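Local coordinates for Cag pathogenicity island protein (Cag10) (Helicobacter pylori 26695, PDB 6IQT), which is a VirB8 homologue of the Cag type IV secretion system and probably serves as one of the membrane-associated assembly components of that machine, at residues A[103-115]-A[125-137]. Sequence-based numbering, arbitrary orientation.
Sequences PLTRLTFFITIKI and YITKKQVTIYYDF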
ATOM      1  N   PRO A 103      12.035   1.614  15.433  1.00 36.38           N
ATOM      2  CA  PRO A 103      11.232   2.611  16.153  1.00 40.22           C
ATOM      3  C   PRO A 103       9.859   2.865  15.530  1.00 36.43           C
ATOM      4  O   PRO A 103       9.047   3.588  16.130  1.00 34.41           O
ATOM      5  CB  PRO A 103      12.110   3.864  16.092  1.00 38.93           C
ATOM      6  CG  PRO A 103      12.853   3.712  14.796  1.00 43.82           C
ATOM      7  CD  PRO A 103      13.118   2.232  14.647  1.00 39.75           C
ATOM      8  N   LEU A 104       9.556   2.283  14.372  1.00 30.48           N
ATOM      9  CA  LEU A 104       8.296   2.581  13.690  1.00 30.54           C
ATOM     10  C   LEU A 104       7.137   1.742  14.232  1.00 29.35           C
ATOM     11  O   LEU A 104       7.321   0.640  14.759  1.00 27.50           O
ATOM     12  CB  LEU A 104       8.432   2.343  12.180  1.00 26.98           C
ATOM     13  CG  LEU A 104       9.529   3.108  11.442  1.00 29.00           C
ATOM     14  CD1 LEU A 104       9.648   2.575  10.024  1.00 29.99           C
ATOM     15  CD2 LEU A 104       9.201   4.592  11.444  1.00 31.29           C
ATOM     16  N   THR A 105       5.925   2.282  14.079  1.00 26.58           N
ATOM     17  CA  THR A 105       4.683   1.587  14.386  1.00 25.18           C
ATOM     18  C   THR A 105       3.862   1.490  13.104  1.00 23.81           C
ATOM     19  O   THR A 105       3.795   2.449  12.328  1.00 24.27           O
ATOM     20  CB  THR A 105       3.881   2.330  15.498  1.00 24.27           C
ATOM     21  OG1 THR A 105       4.669   2.394  16.683  1.00 28.91           O
ATOM     22  CG2 THR A 105       2.560   1.609  15.820  1.00 22.01           C
ATOM     23  N   ARG A 106       3.256   0.324  12.881  1.00 22.20           N
ATOM     24  CA  ARG A 106       2.421   0.055  11.712  1.00 23.72           C
ATOM     25  C   ARG A 106       0.945   0.209  12.075  1.00 20.79           C
ATOM     26  O   ARG A 106       0.475  -0.400  13.034  1.00 22.48           O
ATOM     27  CB  ARG A 106       2.677  -1.365  11.191  1.00 27.48           C
ATOM     28  CG  ARG A 106       2.009  -1.674   9.844  1.00 27.26           C
ATOM     29  CD  ARG A 106       1.471  -3.099   9.802  1.00 29.07           C
ATOM     30  NE  ARG A 106       2.470  -4.099  10.158  1.00 32.45           N
ATOM     31  CZ  ARG A 106       2.270  -5.054  11.064  1.00 31.49           C
ATOM     32  NH1 ARG A 106       1.116  -5.121  11.718  1.00 30.73           N
ATOM     33  NH2 ARG A 106       3.218  -5.939  11.324  1.00 35.15           N
ATOM     34  N   LEU A 107       0.220   1.019  11.308  1.00 19.42           N
ATOM     35  CA  LEU A 107      -1.223   1.155  11.429  1.00 18.97           C
ATOM     36  C   LEU A 107      -1.892   0.541  10.201  1.00 27.30           C
ATOM     37  O   LEU A 107      -1.412   0.710   9.078  1.00 23.11           O
ATOM     38  CB  LEU A 107      -1.610   2.635  11.560  1.00 17.82           C
ATOM     39  CG  LEU A 107      -0.998   3.473  12.690  1.00 21.22           C
ATOM     40  CD1 LEU A 107      -1.458   4.933  12.585  1.00 22.33           C
ATOM     41  CD2 LEU A 107      -1.381   2.903  14.063  1.00 22.67           C
ATOM     42  N   THR A 108      -2.991  -0.189  10.397  1.00 26.56           N
ATOM     43  CA  THR A 108      -3.705  -0.764   9.257  1.00 27.28           C
ATOM     44  C   THR A 108      -5.195  -0.462   9.388  1.00 24.05           C
ATOM     45  O   THR A 108      -5.770  -0.569  10.478  1.00 21.71           O
ATOM     46  CB  THR A 108      -3.455  -2.299   9.131  1.00 31.19           C
ATOM     47  OG1 THR A 108      -3.641  -2.927  10.401  1.00 38.34           O
ATOM     48  CG2 THR A 108      -2.032  -2.590   8.679  1.00 27.27           C
ATOM     49  N   PHE A 109      -5.817  -0.052   8.285  1.00 20.27           N
ATOM     50  CA  PHE A 109      -7.217   0.354   8.337  1.00 20.14           C
ATOM     51  C   PHE A 109      -7.736   0.446   6.911  1.00 26.80           C
ATOM     52  O   PHE A 109      -6.978   0.337   5.941  1.00 24.45           O
ATOM     53  CB  PHE A 109      -7.401   1.700   9.061  1.00 23.63           C
ATOM     54  CG  PHE A 109      -6.472   2.779   8.569  1.00 23.33           C
ATOM     55  CD1 PHE A 109      -6.848   3.607   7.523  1.00 21.44           C
ATOM     56  CD2 PHE A 109      -5.216   2.962   9.156  1.00 25.30           C
ATOM     57  CE1 PHE A 109      -5.977   4.605   7.055  1.00 25.99           C
ATOM     58  CE2 PHE A 109      -4.353   3.952   8.700  1.00 22.56           C
ATOM     59  CZ  PHE A 109      -4.736   4.773   7.650  1.00 30.24           C
ATOM     60  N   PHE A 110      -9.038   0.661   6.796  1.00 24.13           N
ATOM     61  CA  PHE A 110      -9.682   0.844   5.505  1.00 23.95           C
ATOM     62  C   PHE A 110     -10.070   2.308   5.357  1.00 19.52           C
ATOM     63  O   PHE A 110     -10.367   2.983   6.345  1.00 24.12           O
ATOM     64  CB  PHE A 110     -10.937  -0.034   5.374  1.00 25.17           C
ATOM     65  CG  PHE A 110     -10.642  -1.516   5.332  1.00 30.10           C
ATOM     66  CD1 PHE A 110     -10.232  -2.124   4.156  1.00 35.06           C
ATOM     67  CD2 PHE A 110     -10.783  -2.298   6.465  1.00 39.73           C
ATOM     68  CE1 PHE A 110      -9.973  -3.488   4.111  1.00 37.27           C
ATOM     69  CE2 PHE A 110     -10.525  -3.661   6.423  1.00 44.46           C
ATOM     70  CZ  PHE A 110     -10.121  -4.253   5.250  1.00 40.23           C
ATOM     71  N   ILE A 111     -10.094   2.786   4.109  1.00 22.62           N
ATOM     72  CA  ILE A 111     -10.588   4.130   3.828  1.00 25.54           C
ATOM     73  C   ILE A 111     -11.653   4.066   2.742  1.00 29.42           C
ATOM     74  O   ILE A 111     -11.706   3.143   1.930  1.00 25.12           O
ATOM     75  CB  ILE A 111      -9.480   5.130   3.413  1.00 27.14           C
ATOM     76  CG1 ILE A 111      -8.867   4.763   2.069  1.00 21.86           C
ATOM     77  CG2 ILE A 111      -8.408   5.245   4.485  1.00 26.24           C
ATOM     78  CD1 ILE A 111      -7.983   5.884   1.523  1.00 26.94           C
ATOM     79  N   THR A 112     -12.516   5.065   2.753  1.00 27.61           N
ATOM     80  CA  THR A 112     -13.519   5.243   1.718  1.00 35.38           C
ATOM     81  C   THR A 112     -13.301   6.626   1.129  1.00 30.66           C
ATOM     82  O   THR A 112     -13.118   7.595   1.874  1.00 31.35           O
ATOM     83  CB  THR A 112     -14.938   5.074   2.292  1.00 42.04           C
ATOM     84  OG1 THR A 112     -15.105   3.730   2.774  1.00 43.59           O
ATOM     85  CG2 THR A 112     -15.981   5.330   1.233  1.00 42.71           C
ATOM     86  N   ILE A 113     -13.251   6.707  -0.193  1.00 32.01           N
ATOM     87  CA  ILE A 113     -13.073   7.970  -0.901  1.00 33.95           C
ATOM     88  C   ILE A 113     -14.354   8.243  -1.685  1.00 35.54           C
ATOM     89  O   ILE A 113     -14.756   7.437  -2.539  1.00 33.25           O
ATOM     90  CB  ILE A 113     -11.848   7.944  -1.828  1.00 29.42           C
ATOM     91  CG1 ILE A 113     -10.593   7.508  -1.055  1.00 25.69           C
ATOM     92  CG2 ILE A 113     -11.640   9.312  -2.482  1.00 33.81           C
ATOM     93  CD1 ILE A 113      -9.335   7.392  -1.911  1.00 30.10           C
ATOM     94  N   LYS A 114     -15.002   9.366  -1.388  1.00 32.89           N
ATOM     95  CA  LYS A 114     -16.201   9.775  -2.113  1.00 33.36           C
ATOM     96  C   LYS A 114     -15.798  10.789  -3.178  1.00 35.90           C
ATOM     97  O   LYS A 114     -15.255  11.854  -2.859  1.00 33.17           O
ATOM     98  CB  LYS A 114     -17.260  10.354  -1.178  1.00 33.19           C
ATOM     99  CG  LYS A 114     -18.567  10.719  -1.901  1.00 41.84           C
ATOM    100  CD  LYS A 114     -19.674  11.142  -0.936  1.00 54.40           C
ATOM    101  CE  LYS A 114     -19.241  12.277  -0.008  1.00 65.76           C
ATOM    102  NZ  LYS A 114     -18.906  13.526  -0.749  1.00 70.84           N
ATOM    103  N   ILE A 115     -16.037  10.436  -4.435  1.00 34.52           N
ATOM    104  CA  ILE A 115     -15.697  11.268  -5.578  1.00 39.29           C
ATOM    105  C   ILE A 115     -16.999  11.822  -6.149  1.00 42.57           C
ATOM    106  O   ILE A 115     -17.902  11.061  -6.518  1.00 44.39           O
ATOM    107  CB  ILE A 115     -14.894  10.473  -6.619  1.00 51.20           C
ATOM    108  CG1 ILE A 115     -13.450  10.289  -6.130  1.00 46.19           C
ATOM    109  CG2 ILE A 115     -14.922  11.156  -7.961  1.00 56.72           C
ATOM    110  CD1 ILE A 115     -12.907   8.895  -6.322  1.00 47.12           C
ATOM    111  N   TYR A 125     -19.310   8.516  -7.029  1.00 49.90           N
ATOM    112  CA  TYR A 125     -18.904   7.134  -6.874  1.00 49.76           C
ATOM    113  C   TYR A 125     -17.928   6.995  -5.716  1.00 53.34           C
ATOM    114  O   TYR A 125     -17.167   7.913  -5.401  1.00 46.13           O
ATOM    115  CB  TYR A 125     -18.313   6.550  -8.157  1.00 55.83           C
ATOM    116  CG  TYR A 125     -16.968   7.023  -8.669  1.00 57.62           C
ATOM    117  CD1 TYR A 125     -15.795   6.465  -8.188  1.00 60.94           C
ATOM    118  CD2 TYR A 125     -16.864   7.953  -9.718  1.00 63.75           C
ATOM    119  CE1 TYR A 125     -14.558   6.863  -8.686  1.00 62.75           C
ATOM    120  CE2 TYR A 125     -15.629   8.343 -10.215  1.00 66.10           C
ATOM    121  CZ  TYR A 125     -14.493   7.808  -9.705  1.00 65.94           C
ATOM    122  OH  TYR A 125     -13.278   8.212 -10.210  1.00 65.84           O
ATOM    123  N   ILE A 126     -17.943   5.814  -5.111  1.00 49.48           N
ATOM    124  CA  ILE A 126     -17.165   5.515  -3.913  1.00 48.76           C
ATOM    125  C   ILE A 126     -16.062   4.535  -4.288  1.00 44.35           C
ATOM    126  O   ILE A 126     -16.312   3.547  -4.991  1.00 43.07           O
ATOM    127  CB  ILE A 126     -18.060   4.942  -2.796  1.00 48.68           C
ATOM    128  CG1 ILE A 126     -18.871   6.057  -2.131  1.00 45.95           C
ATOM    129  CG2 ILE A 126     -17.240   4.187  -1.763  1.00 55.40           C
ATOM    130  CD1 ILE A 126     -20.206   5.594  -1.580  1.00 45.57           C
ATOM    131  N   THR A 127     -14.837   4.815  -3.852  1.00 40.03           N
ATOM    132  CA  THR A 127     -13.777   3.824  -3.925  1.00 38.11           C
ATOM    133  C   THR A 127     -13.325   3.478  -2.509  1.00 36.35           C
ATOM    134  O   THR A 127     -13.479   4.273  -1.581  1.00 32.67           O
ATOM    135  CB  THR A 127     -12.600   4.302  -4.797  1.00 46.17           C
ATOM    136  OG1 THR A 127     -11.863   5.325  -4.128  1.00 45.57           O
ATOM    137  CG2 THR A 127     -13.104   4.850  -6.133  1.00 52.67           C
ATOM    138  N   LYS A 128     -12.810   2.265  -2.337  1.00 32.05           N
ATOM    139  CA  LYS A 128     -12.383   1.778  -1.032  1.00 31.73           C
ATOM    140  C   LYS A 128     -10.980   1.215  -1.171  1.00 30.30           C
ATOM    141  O   LYS A 128     -10.642   0.636  -2.207  1.00 31.89           O
ATOM    142  CB  LYS A 128     -13.351   0.706  -0.478  1.00 35.09           C
ATOM    143  CG  LYS A 128     -14.752   1.235  -0.118  1.00 44.09           C
ATOM    144  CD  LYS A 128     -15.827   0.165  -0.276  1.00 48.32           C
ATOM    145  CE  LYS A 128     -17.087   0.737  -0.941  1.00 61.45           C
ATOM    146  NZ  LYS A 128     -17.171   0.403  -2.411  1.00 58.58           N
ATOM    147  N   LYS A 129     -10.160   1.419  -0.138  1.00 27.88           N
ATOM    148  CA  LYS A 129      -8.774   0.974  -0.137  1.00 26.31           C
ATOM    149  C   LYS A 129      -8.431   0.427   1.238  1.00 27.89           C
ATOM    150  O   LYS A 129      -8.995   0.855   2.245  1.00 25.78           O
ATOM    151  CB  LYS A 129      -7.793   2.112  -0.460  1.00 28.97           C
ATOM    152  CG  LYS A 129      -7.838   2.657  -1.892  1.00 38.48           C
ATOM    153  CD  LYS A 129      -7.063   3.965  -1.979  1.00 41.98           C
ATOM    154  CE  LYS A 129      -6.742   4.349  -3.416  1.00 49.44           C
ATOM    155  NZ  LYS A 129      -7.957   4.295  -4.265  1.00 55.36           N
ATOM    156  N   GLN A 130      -7.478  -0.497   1.280  1.00 28.97           N
ATOM    157  CA  GLN A 130      -6.848  -0.876   2.536  1.00 29.07           C
ATOM    158  C   GLN A 130      -5.486  -0.199   2.601  1.00 24.20           C
ATOM    159  O   GLN A 130      -4.719  -0.243   1.639  1.00 25.99           O
ATOM    160  CB  GLN A 130      -6.696  -2.393   2.678  1.00 28.83           C
ATOM    161  CG  GLN A 130      -6.166  -2.770   4.050  1.00 36.61           C
ATOM    162  CD  GLN A 130      -5.431  -4.091   4.054  1.00 58.71           C
ATOM    163  OE1 GLN A 130      -5.972  -5.105   4.488  1.00 61.31           O
ATOM    164  NE2 GLN A 130      -4.189  -4.086   3.567  1.00 62.02           N
ATOM    165  N   VAL A 131      -5.210   0.465   3.715  1.00 26.53           N
ATOM    166  CA  VAL A 131      -4.056   1.343   3.827  1.00 24.20           C
ATOM    167  C   VAL A 131      -3.240   0.894   5.022  1.00 25.69           C
ATOM    168  O   VAL A 131      -3.801   0.595   6.083  1.00 26.01           O
ATOM    169  CB  VAL A 131      -4.477   2.827   3.996  1.00 27.14           C
ATOM    170  CG1 VAL A 131      -3.272   3.716   4.332  1.00 29.48           C
ATOM    171  CG2 VAL A 131      -5.231   3.330   2.765  1.00 31.35           C
ATOM    172  N   THR A 132      -1.922   0.902   4.857  1.00 25.99           N
ATOM    173  CA  THR A 132      -0.951   0.669   5.919  1.00 24.31           C
ATOM    174  C   THR A 132      -0.029   1.876   6.006  1.00 23.63           C
ATOM    175  O   THR A 132       0.566   2.272   5.001  1.00 26.14           O
ATOM    176  CB  THR A 132      -0.111  -0.578   5.610  1.00 35.99           C
ATOM    177  OG1 THR A 132      -0.966  -1.704   5.395  1.00 37.62           O
ATOM    178  CG2 THR A 132       0.873  -0.861   6.728  1.00 29.16           C
ATOM    179  N   ILE A 133       0.123   2.459   7.189  1.00 22.04           N
ATOM    180  CA  ILE A 133       1.109   3.528   7.311  1.00 23.74           C
ATOM    181  C   ILE A 133       2.086   3.175   8.426  1.00 23.91           C
ATOM    182  O   ILE A 133       1.749   2.500   9.403  1.00 22.66           O
ATOM    183  CB  ILE A 133       0.508   4.940   7.554  1.00 34.56           C
ATOM    184  CG1 ILE A 133      -0.018   5.082   8.971  1.00 39.96           C
ATOM    185  CG2 ILE A 133      -0.550   5.349   6.497  1.00 32.99           C
ATOM    186  CD1 ILE A 133       0.137   6.489   9.503  1.00 49.19           C
ATOM    187  N   TYR A 134       3.312   3.659   8.274  1.00 19.83           N
ATOM    188  CA  TYR A 134       4.352   3.510   9.280  1.00 22.75           C
ATOM    189  C   TYR A 134       4.692   4.895   9.803  1.00 21.27           C
ATOM    190  O   TYR A 134       4.928   5.811   9.010  1.00 23.65           O
ATOM    191  CB  TYR A 134       5.586   2.833   8.680  1.00 24.84           C
ATOM    192  CG  TYR A 134       5.318   1.440   8.147  1.00 25.56           C
ATOM    193  CD1 TYR A 134       4.727   1.238   6.908  1.00 22.71           C
ATOM    194  CD2 TYR A 134       5.651   0.325   8.897  1.00 23.35           C
ATOM    195  CE1 TYR A 134       4.483  -0.066   6.426  1.00 24.87           C
ATOM    196  CE2 TYR A 134       5.399  -0.951   8.439  1.00 27.39           C
ATOM    197  CZ  TYR A 134       4.827  -1.145   7.206  1.00 30.41           C
ATOM    198  OH  TYR A 134       4.600  -2.437   6.764  1.00 29.29           O
ATOM    199  N   TYR A 135       4.726   5.060  11.128  1.00 21.58           N
ATOM    200  CA  TYR A 135       4.928   6.389  11.685  1.00 22.63           C
ATOM    201  C   TYR A 135       5.868   6.341  12.886  1.00 22.47           C
ATOM    202  O   TYR A 135       6.085   5.299  13.509  1.00 23.69           O
ATOM    203  CB  TYR A 135       3.590   7.059  12.104  1.00 20.63           C
ATOM    204  CG  TYR A 135       3.046   6.516  13.402  1.00 20.70           C
ATOM    205  CD1 TYR A 135       2.195   5.425  13.405  1.00 19.99           C
ATOM    206  CD2 TYR A 135       3.408   7.084  14.633  1.00 24.86           C
ATOM    207  CE1 TYR A 135       1.696   4.898  14.598  1.00 22.57           C
ATOM    208  CE2 TYR A 135       2.930   6.554  15.828  1.00 24.62           C
ATOM    209  CZ  TYR A 135       2.086   5.460  15.806  1.00 24.25           C
ATOM    210  OH  TYR A 135       1.601   4.943  16.989  1.00 23.88           O
ATOM    211  N   ASP A 136       6.407   7.514  13.202  1.00 23.30           N
ATOM    212  CA  ASP A 136       7.058   7.756  14.483  1.00 23.69           C
ATOM    213  C   ASP A 136       6.862   9.228  14.813  1.00 25.85           C
ATOM    214  O   ASP A 136       6.393  10.006  13.979  1.00 28.67           O
ATOM    215  CB  ASP A 136       8.537   7.358  14.437  1.00 29.91           C
ATOM    216  CG  ASP A 136       9.161   7.198  15.827  1.00 41.52           C
ATOM    217  OD1 ASP A 136       8.465   7.363  16.858  1.00 39.64           O
ATOM    218  OD2 ASP A 136      10.366   6.887  15.875  1.00 46.57           O
ATOM    219  N   PHE A 137       7.190   9.613  16.050  1.00 28.01           N
ATOM    220  CA  PHE A 137       7.111  11.017  16.454  1.00 31.94           C
ATOM    221  C   PHE A 137       8.492  11.653  16.344  1.00 32.03           C
ATOM    222  O   PHE A 137       9.480  11.076  16.797  1.00 36.51           O
ATOM    223  CB  PHE A 137       6.565  11.159  17.880  1.00 30.67           C
ATOM    224  CG  PHE A 137       5.082  10.987  17.972  1.00 28.47           C
ATOM    225  CD1 PHE A 137       4.231  12.057  17.736  1.00 29.28           C
ATOM    226  CD2 PHE A 137       4.532   9.753  18.268  1.00 26.32           C
ATOM    227  CE1 PHE A 137       2.852  11.901  17.813  1.00 29.21           C
ATOM    228  CE2 PHE A 137       3.149   9.587  18.337  1.00 24.17           C
ATOM    229  CZ  PHE A 137       2.313  10.659  18.116  1.00 25.81           C
TER
HETATM  230  O   HOH W   1       6.492   4.632  16.318  1.00 30.94           O
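Leu107 and Ile133 face each other across a long antiparallel beta hairpin, the two central strands of the four-stranded sheet in this VirB8 domain of the NTF2 clan. Six hydrogen-bonded pairs, every second one from Thr105–Tyr135 to Ile115–Tyr125, carry two backbone bonds each and fix the register; the N-H...O angle from Ile113 N to Thr127 O is 176°, nearly straight. On the face with Leu107, Phe109 and Tyr135, which packs on helix 30-43, Leu107 crosses the Tyr135 side chain at about a right angle and meets the ring at its edge, CG lying 3.6 Å from CE1. Phe109 has CG between its own N and carbonyl carbon (chi1 49°), a torsion that turns the ring back toward the other strand: Phe109 CZ comes 3.8 Å from Val131 CG1, and Val131 O lies over the centre of one ring face. At the far end, Ile115 CG2 makes a CH-pi contact over one face of the Tyr125 ring, 4.0 Å from its centroid. The opposite face of the sheet carries Arg106 and Tyr134 side by side: Arg106 CG makes a CH-pi contact over the Tyr134 ring, 4.2 Å from its centroid, with guanidinium and ring planes 89° apart. Arg106 NH2 forms a salt bridge, and Tyr134 OH a hydrogen bond, with Asp52 of the second subunit; Arg106 NH1 salt-bridges Glu97 of its own chain. Further along, the methyls Thr112 CG2 and Ile126 CG2 press tightly together at 3.4 Å.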